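Local coordinates for protein ElaA (Pseudomonas aeruginosa, PDB 1XEB) that probably transfers an acyl group, such as acetyl, from acyl-coenzyme A to an amino group of a substrate, at residues E17-R25 / M53-Y63. Sequence-based numbering, arbitrary orientation.
Sequences ELYALLQLR and MAWRDGQLLAY
Glu17 meets Met53, a selenomethionine, and Trp55 where helix 15-32 of this GNAT fold lies across the antiparallel hairpin of strands 50-56 and 59-67. The helix runs obliquely to segment 59-63 and almost square to segment 53-56, and Ala20, Leu21, Leu24 and Arg25 point their CB atoms toward the hairpin. The selenomethionine methyl, Met53 CE, sits 3.7 Å from Glu17 O and also meets Glu17 CB, while Glu17 CG rests against Trp55 CZ2; the carboxylate, at the end of the extended chain, is salt-bridged to Lys8 of strand 4-9. Ala20 CB packs obliquely on the same indole, 3.8 Å from Trp55 CH2. Leu60, whose CG lies over one face of that indole, toward the rim, reaches with CD1 to the helix backbone, 3.6 Å from Leu21 CA. Leu21 meets the CD1/CE1 half of the Tyr63 ring obliquely: with chi1 at 76°, CG lies between backbone N and carbonyl carbon, which puts CB and CD2 beside CE1 and sends CD1 to CZ and OH. One turn on, Leu24 CD2 fits between Leu60 and Tyr63, 3.7 Å from Leu60 O and 4.1 Å from Tyr63 CB, close to the classic beta bulge in which Leu61 and Ala62 both face Ala54. Arg25 approaches the same side of the Tyr63 ring plane as Leu21, but at the CD2/CE2 half, Arg25 CD 3.4 Å from Tyr63 CE2. Its chain bends at chi3, and the guanidinium, tilted 33° from the ring, has Leu22 CD2 over one face. Salt bridges to Glu39 and Asp44 hold this buried charge, while the Tyr63 hydroxyl has a stronger partner in His51. Between the two groups passes a weak hydrogen bond, Arg25 NH2 to Tyr63 OH, 3.4 Å long and bent to 129° at the hydrogen.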
# COMPACT_ATOMS: atom_id res chain seq x y z
N GLU A 17 3.65 0.56 -16.51
CA GLU A 17 3.51 0.76 -15.06
C GLU A 17 2.49 -0.17 -14.40
O GLU A 17 2.80 -0.83 -13.40
CB GLU A 17 3.12 2.23 -14.79
CG GLU A 17 4.27 3.22 -14.94
CD GLU A 17 3.81 4.68 -15.00
OE1 GLU A 17 4.67 5.58 -14.82
OE2 GLU A 17 2.61 4.93 -15.23
N LEU A 18 1.28 -0.23 -14.95
CA LEU A 18 0.20 -1.07 -14.42
C LEU A 18 0.71 -2.51 -14.37
O LEU A 18 0.56 -3.23 -13.37
CB LEU A 18 -1.02 -1.00 -15.35
CG LEU A 18 -2.43 -1.29 -14.79
CD1 LEU A 18 -3.27 -1.99 -15.88
CD2 LEU A 18 -2.34 -2.17 -13.54
N TYR A 19 1.31 -2.92 -15.47
CA TYR A 19 1.84 -4.26 -15.57
C TYR A 19 2.89 -4.43 -14.48
O TYR A 19 2.83 -5.38 -13.69
CB TYR A 19 2.44 -4.44 -16.97
CG TYR A 19 2.68 -5.87 -17.34
CD1 TYR A 19 3.92 -6.47 -17.14
CD2 TYR A 19 1.63 -6.66 -17.82
CE1 TYR A 19 4.11 -7.82 -17.40
CE2 TYR A 19 1.81 -8.00 -18.07
CZ TYR A 19 3.06 -8.58 -17.86
OH TYR A 19 3.24 -9.91 -18.11
N ALA A 20 3.82 -3.49 -14.39
CA ALA A 20 4.89 -3.56 -13.40
C ALA A 20 4.40 -3.68 -11.97
O ALA A 20 4.84 -4.56 -11.23
CB ALA A 20 5.81 -2.34 -13.52
N LEU A 21 3.48 -2.81 -11.58
CA LEU A 21 2.97 -2.84 -10.22
C LEU A 21 2.16 -4.12 -9.93
O LEU A 21 2.17 -4.61 -8.81
CB LEU A 21 2.14 -1.58 -9.92
CG LEU A 21 0.71 -1.44 -10.48
CD1 LEU A 21 -0.30 -2.04 -9.51
CD2 LEU A 21 0.40 0.04 -10.67
N LEU A 22 1.48 -4.67 -10.93
CA LEU A 22 0.74 -5.90 -10.67
C LEU A 22 1.72 -7.06 -10.60
O LEU A 22 1.53 -8.04 -9.87
CB LEU A 22 -0.31 -6.15 -11.75
CG LEU A 22 -1.54 -5.24 -11.71
CD1 LEU A 22 -2.49 -5.58 -12.88
CD2 LEU A 22 -2.25 -5.41 -10.36
N GLN A 23 2.80 -6.95 -11.36
CA GLN A 23 3.78 -8.01 -11.36
C GLN A 23 4.55 -8.07 -10.04
O GLN A 23 4.91 -9.15 -9.57
CB GLN A 23 4.74 -7.80 -12.51
CG GLN A 23 5.58 -9.01 -12.78
CD GLN A 23 7.03 -8.68 -12.75
OE1 GLN A 23 7.77 -9.15 -11.88
NE2 GLN A 23 7.45 -7.84 -13.70
N LEU A 24 4.81 -6.90 -9.44
CA LEU A 24 5.54 -6.86 -8.17
C LEU A 24 4.63 -7.40 -7.06
O LEU A 24 5.05 -8.19 -6.21
CB LEU A 24 5.97 -5.43 -7.85
CG LEU A 24 6.65 -5.24 -6.49
CD1 LEU A 24 7.86 -6.15 -6.36
CD2 LEU A 24 7.06 -3.78 -6.33
N ARG A 25 3.38 -6.97 -7.11
CA ARG A 25 2.39 -7.38 -6.12
C ARG A 25 2.16 -8.89 -6.13
O ARG A 25 2.04 -9.52 -5.06
CB ARG A 25 1.08 -6.62 -6.35
CG ARG A 25 1.09 -5.24 -5.73
CD ARG A 25 -0.03 -4.35 -6.27
NE ARG A 25 -1.32 -5.04 -6.37
CZ ARG A 25 -2.42 -4.44 -6.78
NH1 ARG A 25 -3.57 -5.11 -6.87
NH2 ARG A 25 -2.37 -3.15 -7.10
N MSE A 53 4.91 4.72 -6.47
CA MSE A 53 5.94 3.84 -7.00
C MSE A 53 7.34 4.41 -6.85
O MSE A 53 7.55 5.62 -6.96
CB MSE A 53 5.67 3.57 -8.49
CG MSE A 53 4.32 2.95 -8.80
SE MSE A 53 3.86 3.02 -10.71
CE MSE A 53 4.84 1.49 -11.31
N ALA A 54 8.30 3.53 -6.58
CA ALA A 54 9.70 3.91 -6.45
C ALA A 54 10.44 3.05 -7.47
O ALA A 54 10.39 1.81 -7.41
CB ALA A 54 10.20 3.63 -5.04
N TRP A 55 11.08 3.72 -8.43
CA TRP A 55 11.82 3.05 -9.49
C TRP A 55 13.35 3.22 -9.44
O TRP A 55 13.86 4.19 -8.89
CB TRP A 55 11.35 3.57 -10.84
CG TRP A 55 9.97 3.18 -11.21
CD1 TRP A 55 8.81 3.72 -10.73
CD2 TRP A 55 9.60 2.21 -12.19
NE1 TRP A 55 7.73 3.14 -11.37
CE2 TRP A 55 8.19 2.21 -12.26
CE3 TRP A 55 10.32 1.33 -13.01
CZ2 TRP A 55 7.49 1.37 -13.13
CZ3 TRP A 55 9.62 0.50 -13.87
CH2 TRP A 55 8.22 0.52 -13.93
N ARG A 56 14.06 2.26 -10.02
CA ARG A 56 15.52 2.30 -10.10
C ARG A 56 15.98 1.43 -11.27
O ARG A 56 15.80 0.21 -11.25
CB ARG A 56 16.18 1.78 -8.82
CG ARG A 56 17.67 2.13 -8.69
CD ARG A 56 18.39 1.26 -7.67
NE ARG A 56 18.47 -0.14 -8.09
CZ ARG A 56 18.81 -1.16 -7.31
NH1 ARG A 56 18.85 -2.40 -7.79
NH2 ARG A 56 19.10 -0.95 -6.03
N ASP A 57 16.54 2.08 -12.29
CA ASP A 57 17.05 1.39 -13.47
C ASP A 57 16.03 0.45 -14.13
O ASP A 57 16.31 -0.73 -14.33
CB ASP A 57 18.32 0.59 -13.10
CG ASP A 57 19.45 1.49 -12.58
OD1 ASP A 57 19.81 2.47 -13.27
OD2 ASP A 57 19.99 1.20 -11.48
N GLY A 58 14.86 0.97 -14.46
CA GLY A 58 13.85 0.16 -15.11
C GLY A 58 13.10 -0.84 -14.24
O GLY A 58 12.14 -1.46 -14.69
N GLN A 59 13.52 -0.98 -12.98
CA GLN A 59 12.86 -1.91 -12.05
C GLN A 59 12.01 -1.18 -10.99
O GLN A 59 12.42 -0.15 -10.45
CB GLN A 59 13.93 -2.75 -11.33
CG GLN A 59 14.77 -3.62 -12.25
CD GLN A 59 13.93 -4.67 -12.94
OE1 GLN A 59 13.41 -5.60 -12.28
NE2 GLN A 59 13.77 -4.54 -14.26
N LEU A 60 10.83 -1.74 -10.71
CA LEU A 60 9.94 -1.19 -9.69
C LEU A 60 10.36 -1.89 -8.39
O LEU A 60 10.20 -3.10 -8.25
CB LEU A 60 8.48 -1.53 -10.00
CG LEU A 60 7.41 -0.55 -9.51
CD1 LEU A 60 6.08 -1.28 -9.30
CD2 LEU A 60 7.86 0.08 -8.23
N LEU A 61 10.91 -1.14 -7.44
CA LEU A 61 11.38 -1.76 -6.21
C LEU A 61 10.44 -1.65 -5.01
O LEU A 61 10.51 -2.45 -4.08
CB LEU A 61 12.75 -1.20 -5.84
CG LEU A 61 13.88 -1.34 -6.87
CD1 LEU A 61 15.18 -0.90 -6.20
CD2 LEU A 61 14.01 -2.78 -7.37
N ALA A 62 9.56 -0.66 -5.03
CA ALA A 62 8.63 -0.48 -3.93
C ALA A 62 7.34 0.10 -4.46
O ALA A 62 7.35 0.91 -5.41
CB ALA A 62 9.21 0.44 -2.87
N TYR A 63 6.24 -0.29 -3.83
CA TYR A 63 4.92 0.15 -4.22
C TYR A 63 3.92 0.12 -3.07
O TYR A 63 4.08 -0.62 -2.11
CB TYR A 63 4.40 -0.76 -5.33
CG TYR A 63 2.94 -0.59 -5.66
CD1 TYR A 63 2.53 0.31 -6.64
CD2 TYR A 63 1.97 -1.30 -4.98
CE1 TYR A 63 1.18 0.49 -6.93
CE2 TYR A 63 0.62 -1.12 -5.25
CZ TYR A 63 0.23 -0.23 -6.23
OH TYR A 63 -1.11 -0.07 -6.53